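Local coordinates for uncharacterized protein (Bacteroides eggerthii DSM 20697, PDB 4ECO), which is of unknown function but, with its long solenoid of leucine-rich repeats, probably takes part in protein binding, at residues Glu583-Asn588 and Ile602-Val607; Gly95-Ala100 and Thr196-Ala201. All blocks are in the same frame, centred on the assembly; numbering follows the deposited sequence.

Contact 1 of 2, residues Glu583-Asn588 and Ile602-Val607; sequences EKITPN and IDLSYV
Lys-584 runs over the ring of Tyr-606 while its neighbour Ile-585 turns the other way, into the apolar interior; between them they join the loop ahead of strand 591-593 to the end of strand 601-603 and the turn after it, near the C-terminal end of the leucine-rich repeat solenoid. These three residues carry most of the interface. The lysine CG stands beside its own backbone N (chi1 -78°) and the chain beyond is extended, which carries the methylenes across the tyrosine at about a right angle. Lys-584 CD forms a CH-pi contact 3.8 Å from the Tyr-606 ring centroid, over the face but displaced toward the rim. Asp-603 lies alongside the same chain, with OD2 3.5 Å from Lys-584 CE, yet the charges do not meet: Lys-584 NZ remains 4.7 Å from that OD2. With only a methyl group at this position, as in an alanine, the Tyr-606 ring would probably lose the alkyl cover on this face, and Asp-603 the chain alongside it.

Ile-585 illustrates the inward half of the arrangement. Ile-585 CG1 packs 3.5 Å from Leu-604 CD2 and also meets Ile-602 CD1, whereas Ile-585 CG2 meets Val-607 CG1 at 3.8 Å. Trp-558 and Tyr-616 add to this apolar surround. Ile-585 N gives Asp-603 O only a weak hydrogen bond, and a water lies between the two backbones, donating to Ile-585 O and to Asp-603 O while accepting from Tyr-606 N. A second water links Glu-583 O with Asp-603 N. The carbonyl of Ile-585 also sits at the edge of the Tyr-606 ring. Just after the strand ends, the chain bends through an Asx turn, in which Asp-603 OD1 accepts the backbone N of Ser-605 at 3.0 Å.

Contact 2 of 2, residues Gly95-Ala100 and Thr196-Ala201; sequences GRVPDA and TFVSKA
Ser-199 and Asp-99 meet in the tightly packed part of the contact, just beyond a short, weakly bonded parallel strand pair. Ser-199 OG, anti to its own backbone N (chi1 172°), reaches across to donate to Asp-99 OD1 at 2.7 Å on the anti side of the carboxylate; the same OG accepts from Ala-201 N in an ST turn, so the hydroxyl is gripped twice. Between the strands, Val-97 N donates to Phe-197 O at 2.9 Å, nearly straight but from above the carbonyl plane, whereas the bond from Ser-199 N to Val-97 O is weak.

Thr-196 and Arg-96 form the partly exposed side, where Gly-95 O takes a good bond from Thr-196 N and a weak one from Thr-196 OG1. The Arg-96 chain, bent at chi3 (50°), lays its guanidinium flat over one face of the buried Phe-197 ring, a cation-pi stack with centres 4.0 Å apart and planes at 27°. Glu-228 holds Arg-96 NE by a salt bridge, and the backbone N of Glu-228 also donates to Asp-99 OD1. Asp-99 packs on helix 233-238, Pro-98 on helix 27-41, and Val-198 bonds through its backbone to Asn-222 and Cys-224.

Overall arrangement
The two contacts share no element and lie on opposite sides of the chain's centre, about 77 Å between their own centres. Contact 2 is mostly buried, with a partly exposed edge: direct bonds join two short strands, and Arg-96 and Asp-99 share a partner in Glu-228. Contact 1 is only partly buried, joining a loop to the end of a strand, and there water does much of the bridging between backbones. Each nevertheless lays a basic side chain over an aromatic ring, by its methylenes in contact 1 and by its charged group in contact 2. The second segment contains an Asx turn in contact 1 and an ST turn in contact 2, built on a carboxylate and a hydroxyl respectively.

Contact 1 of 2, residues Glu583-Asn588 and Ile602-Val607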
# COMPACT_ATOMS: atom_id res chain seq x y z
N GLU A 583 -9.04 18.59 -43.23
CA GLU A 583 -10.19 17.70 -43.01
C GLU A 583 -11.18 18.30 -42.01
O GLU A 583 -10.78 18.91 -41.02
CB GLU A 583 -9.73 16.31 -42.49
CG GLU A 583 -8.92 16.32 -41.19
CD GLU A 583 -8.19 15.04 -40.84
OE1 GLU A 583 -8.63 13.95 -41.29
OE2 GLU A 583 -7.18 15.11 -40.11
N LYS A 584 -12.48 18.13 -42.28
CA LYS A 584 -13.54 18.53 -41.36
C LYS A 584 -13.52 17.56 -40.19
O LYS A 584 -13.37 16.36 -40.40
CB LYS A 584 -14.91 18.53 -42.05
CG LYS A 584 -15.16 19.74 -42.92
CD LYS A 584 -16.55 19.66 -43.51
CE LYS A 584 -16.82 20.68 -44.58
NZ LYS A 584 -18.08 20.37 -45.31
N ILE A 585 -13.61 18.08 -38.95
CA ILE A 585 -13.60 17.21 -37.77
C ILE A 585 -14.88 16.39 -37.78
O ILE A 585 -15.94 16.90 -38.12
CB ILE A 585 -13.40 18.00 -36.44
CG1 ILE A 585 -12.12 18.87 -36.50
CG2 ILE A 585 -13.40 17.07 -35.18
CD1 ILE A 585 -10.78 18.13 -36.76
N THR A 586 -14.73 15.10 -37.48
CA THR A 586 -15.80 14.11 -37.46
C THR A 586 -16.40 13.98 -36.05
O THR A 586 -15.66 14.09 -35.07
CB THR A 586 -15.24 12.78 -37.97
OG1 THR A 586 -14.12 12.37 -37.17
CG2 THR A 586 -14.85 12.85 -39.43
N PRO A 587 -17.71 13.71 -35.92
CA PRO A 587 -18.32 13.61 -34.57
C PRO A 587 -17.80 12.47 -33.68
O PRO A 587 -17.97 12.57 -32.45
CB PRO A 587 -19.81 13.38 -34.85
CG PRO A 587 -19.94 13.09 -36.28
CD PRO A 587 -18.73 13.60 -36.98
N ASN A 588 -17.14 11.44 -34.26
CA ASN A 588 -16.60 10.33 -33.47
C ASN A 588 -15.47 10.82 -32.57
O ASN A 588 -15.29 10.25 -31.49
CB ASN A 588 -16.13 9.16 -34.34
CG ASN A 588 -15.85 7.88 -33.55
OD1 ASN A 588 -16.66 7.41 -32.72
ND2 ASN A 588 -14.69 7.27 -33.79
N ILE A 602 -9.56 25.63 -38.44
CA ILE A 602 -10.30 24.36 -38.33
C ILE A 602 -11.81 24.57 -38.60
O ILE A 602 -12.40 25.58 -38.19
CB ILE A 602 -10.03 23.76 -36.91
CG1 ILE A 602 -10.42 22.27 -36.80
CG2 ILE A 602 -10.58 24.62 -35.75
CD1 ILE A 602 -9.72 21.50 -35.64
N ASP A 603 -12.41 23.61 -39.33
CA ASP A 603 -13.82 23.55 -39.71
C ASP A 603 -14.53 22.52 -38.82
O ASP A 603 -14.30 21.31 -38.95
CB ASP A 603 -13.94 23.18 -41.20
CG ASP A 603 -15.34 23.30 -41.80
OD1 ASP A 603 -16.32 23.21 -41.04
OD2 ASP A 603 -15.44 23.47 -43.04
N LEU A 604 -15.41 22.99 -37.94
CA LEU A 604 -16.14 22.13 -37.00
C LEU A 604 -17.63 21.98 -37.39
O LEU A 604 -18.49 21.71 -36.53
CB LEU A 604 -16.02 22.70 -35.57
CG LEU A 604 -14.62 22.81 -34.98
CD1 LEU A 604 -14.68 23.30 -33.56
CD2 LEU A 604 -13.91 21.49 -34.98
N SER A 605 -17.93 22.11 -38.70
CA SER A 605 -19.29 22.03 -39.26
C SER A 605 -20.05 20.80 -38.84
O SER A 605 -21.24 20.92 -38.52
CB SER A 605 -19.24 22.04 -40.77
OG SER A 605 -18.81 23.31 -41.23
N TYR A 606 -19.39 19.63 -38.87
CA TYR A 606 -20.00 18.33 -38.59
C TYR A 606 -20.21 18.07 -37.12
O TYR A 606 -21.13 17.32 -36.76
CB TYR A 606 -19.12 17.19 -39.18
CG TYR A 606 -19.00 17.15 -40.70
CD1 TYR A 606 -19.98 17.72 -41.51
CD2 TYR A 606 -17.97 16.45 -41.31
CE1 TYR A 606 -19.89 17.65 -42.90
CE2 TYR A 606 -17.89 16.35 -42.70
CZ TYR A 606 -18.85 16.95 -43.49
OH TYR A 606 -18.73 16.88 -44.87
N VAL A 607 -19.36 18.66 -36.26
CA VAL A 607 -19.44 18.42 -34.82
C VAL A 607 -20.37 19.46 -34.15
O VAL A 607 -20.79 19.23 -33.02
CB VAL A 607 -18.04 18.38 -34.14
CG1 VAL A 607 -17.19 17.26 -34.73
CG2 VAL A 607 -17.32 19.72 -34.23
O HOH W 1 -10.85 21.52 -40.63
O HOH W 2 -16.43 19.38 -38.85

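Contact 2 of 2, residues Gly95-Ala100 and Thr196-Ala201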
# COMPACT_ATOMS: atom_id res chain seq x y z
N GLY A 95 -4.21 5.21 32.64
CA GLY A 95 -3.73 4.53 33.83
C GLY A 95 -2.88 3.31 33.56
O GLY A 95 -2.23 3.21 32.52
N ARG A 96 -2.91 2.38 34.52
CA ARG A 96 -2.11 1.15 34.48
C ARG A 96 -3.02 -0.07 34.40
O ARG A 96 -3.97 -0.14 35.18
CB ARG A 96 -1.21 1.10 35.74
CG ARG A 96 -0.17 2.23 35.80
CD ARG A 96 0.42 2.45 37.20
NE ARG A 96 0.90 1.21 37.81
CZ ARG A 96 2.15 0.77 37.76
NH1 ARG A 96 3.09 1.48 37.15
NH2 ARG A 96 2.49 -0.38 38.34
N VAL A 97 -2.78 -1.00 33.44
CA VAL A 97 -3.60 -2.21 33.27
C VAL A 97 -3.27 -3.13 34.44
O VAL A 97 -2.10 -3.50 34.60
CB VAL A 97 -3.41 -2.86 31.87
CG1 VAL A 97 -4.26 -4.12 31.74
CG2 VAL A 97 -3.76 -1.87 30.77
N PRO A 98 -4.25 -3.36 35.34
CA PRO A 98 -3.94 -4.10 36.58
C PRO A 98 -3.80 -5.60 36.37
O PRO A 98 -4.18 -6.11 35.32
CB PRO A 98 -5.14 -3.78 37.49
CG PRO A 98 -6.26 -3.50 36.58
CD PRO A 98 -5.68 -2.96 35.29
N ASP A 99 -3.29 -6.30 37.39
CA ASP A 99 -3.05 -7.74 37.40
C ASP A 99 -4.35 -8.52 37.31
O ASP A 99 -4.32 -9.72 37.02
CB ASP A 99 -2.26 -8.14 38.66
CG ASP A 99 -1.01 -7.32 38.87
OD1 ASP A 99 -0.19 -7.22 37.93
OD2 ASP A 99 -0.89 -6.70 39.94
N ALA A 100 -5.49 -7.84 37.53
CA ALA A 100 -6.85 -8.38 37.46
C ALA A 100 -7.17 -8.94 36.04
O ALA A 100 -8.03 -9.81 35.90
CB ALA A 100 -7.87 -7.30 37.83
N THR A 196 -0.02 3.73 30.74
CA THR A 196 1.39 3.88 31.09
C THR A 196 2.03 2.57 31.53
O THR A 196 3.25 2.51 31.67
CB THR A 196 1.52 4.92 32.21
OG1 THR A 196 0.69 4.55 33.33
CG2 THR A 196 1.15 6.33 31.74
N PHE A 197 1.24 1.52 31.71
CA PHE A 197 1.72 0.23 32.18
C PHE A 197 0.75 -0.89 31.75
O PHE A 197 -0.47 -0.67 31.70
CB PHE A 197 1.84 0.28 33.73
CG PHE A 197 2.62 -0.84 34.37
CD1 PHE A 197 2.01 -2.05 34.67
CD2 PHE A 197 3.96 -0.67 34.68
CE1 PHE A 197 2.75 -3.10 35.21
CE2 PHE A 197 4.69 -1.72 35.24
CZ PHE A 197 4.08 -2.92 35.51
N VAL A 198 1.30 -2.07 31.44
CA VAL A 198 0.53 -3.27 31.10
C VAL A 198 1.11 -4.39 31.93
O VAL A 198 2.32 -4.65 31.86
CB VAL A 198 0.43 -3.65 29.59
CG1 VAL A 198 -0.62 -4.75 29.39
CG2 VAL A 198 0.07 -2.46 28.73
N SER A 199 0.25 -5.02 32.74
CA SER A 199 0.58 -6.10 33.66
C SER A 199 1.13 -7.36 32.95
O SER A 199 0.71 -7.74 31.86
CB SER A 199 -0.67 -6.48 34.46
OG SER A 199 -0.51 -7.63 35.26
N LYS A 200 2.07 -8.01 33.63
CA LYS A 200 2.70 -9.29 33.34
C LYS A 200 1.64 -10.38 33.14
O LYS A 200 1.85 -11.31 32.37
CB LYS A 200 3.58 -9.61 34.57
CG LYS A 200 4.54 -10.77 34.48
CD LYS A 200 5.28 -10.91 35.79
CE LYS A 200 6.16 -12.14 35.82
NZ LYS A 200 6.97 -12.25 37.07
N ALA A 201 0.49 -10.23 33.86
CA ALA A 201 -0.66 -11.14 33.98
C ALA A 201 -1.22 -11.63 32.64
O ALA A 201 -1.87 -12.67 32.65
CB ALA A 201 -1.78 -10.48 34.77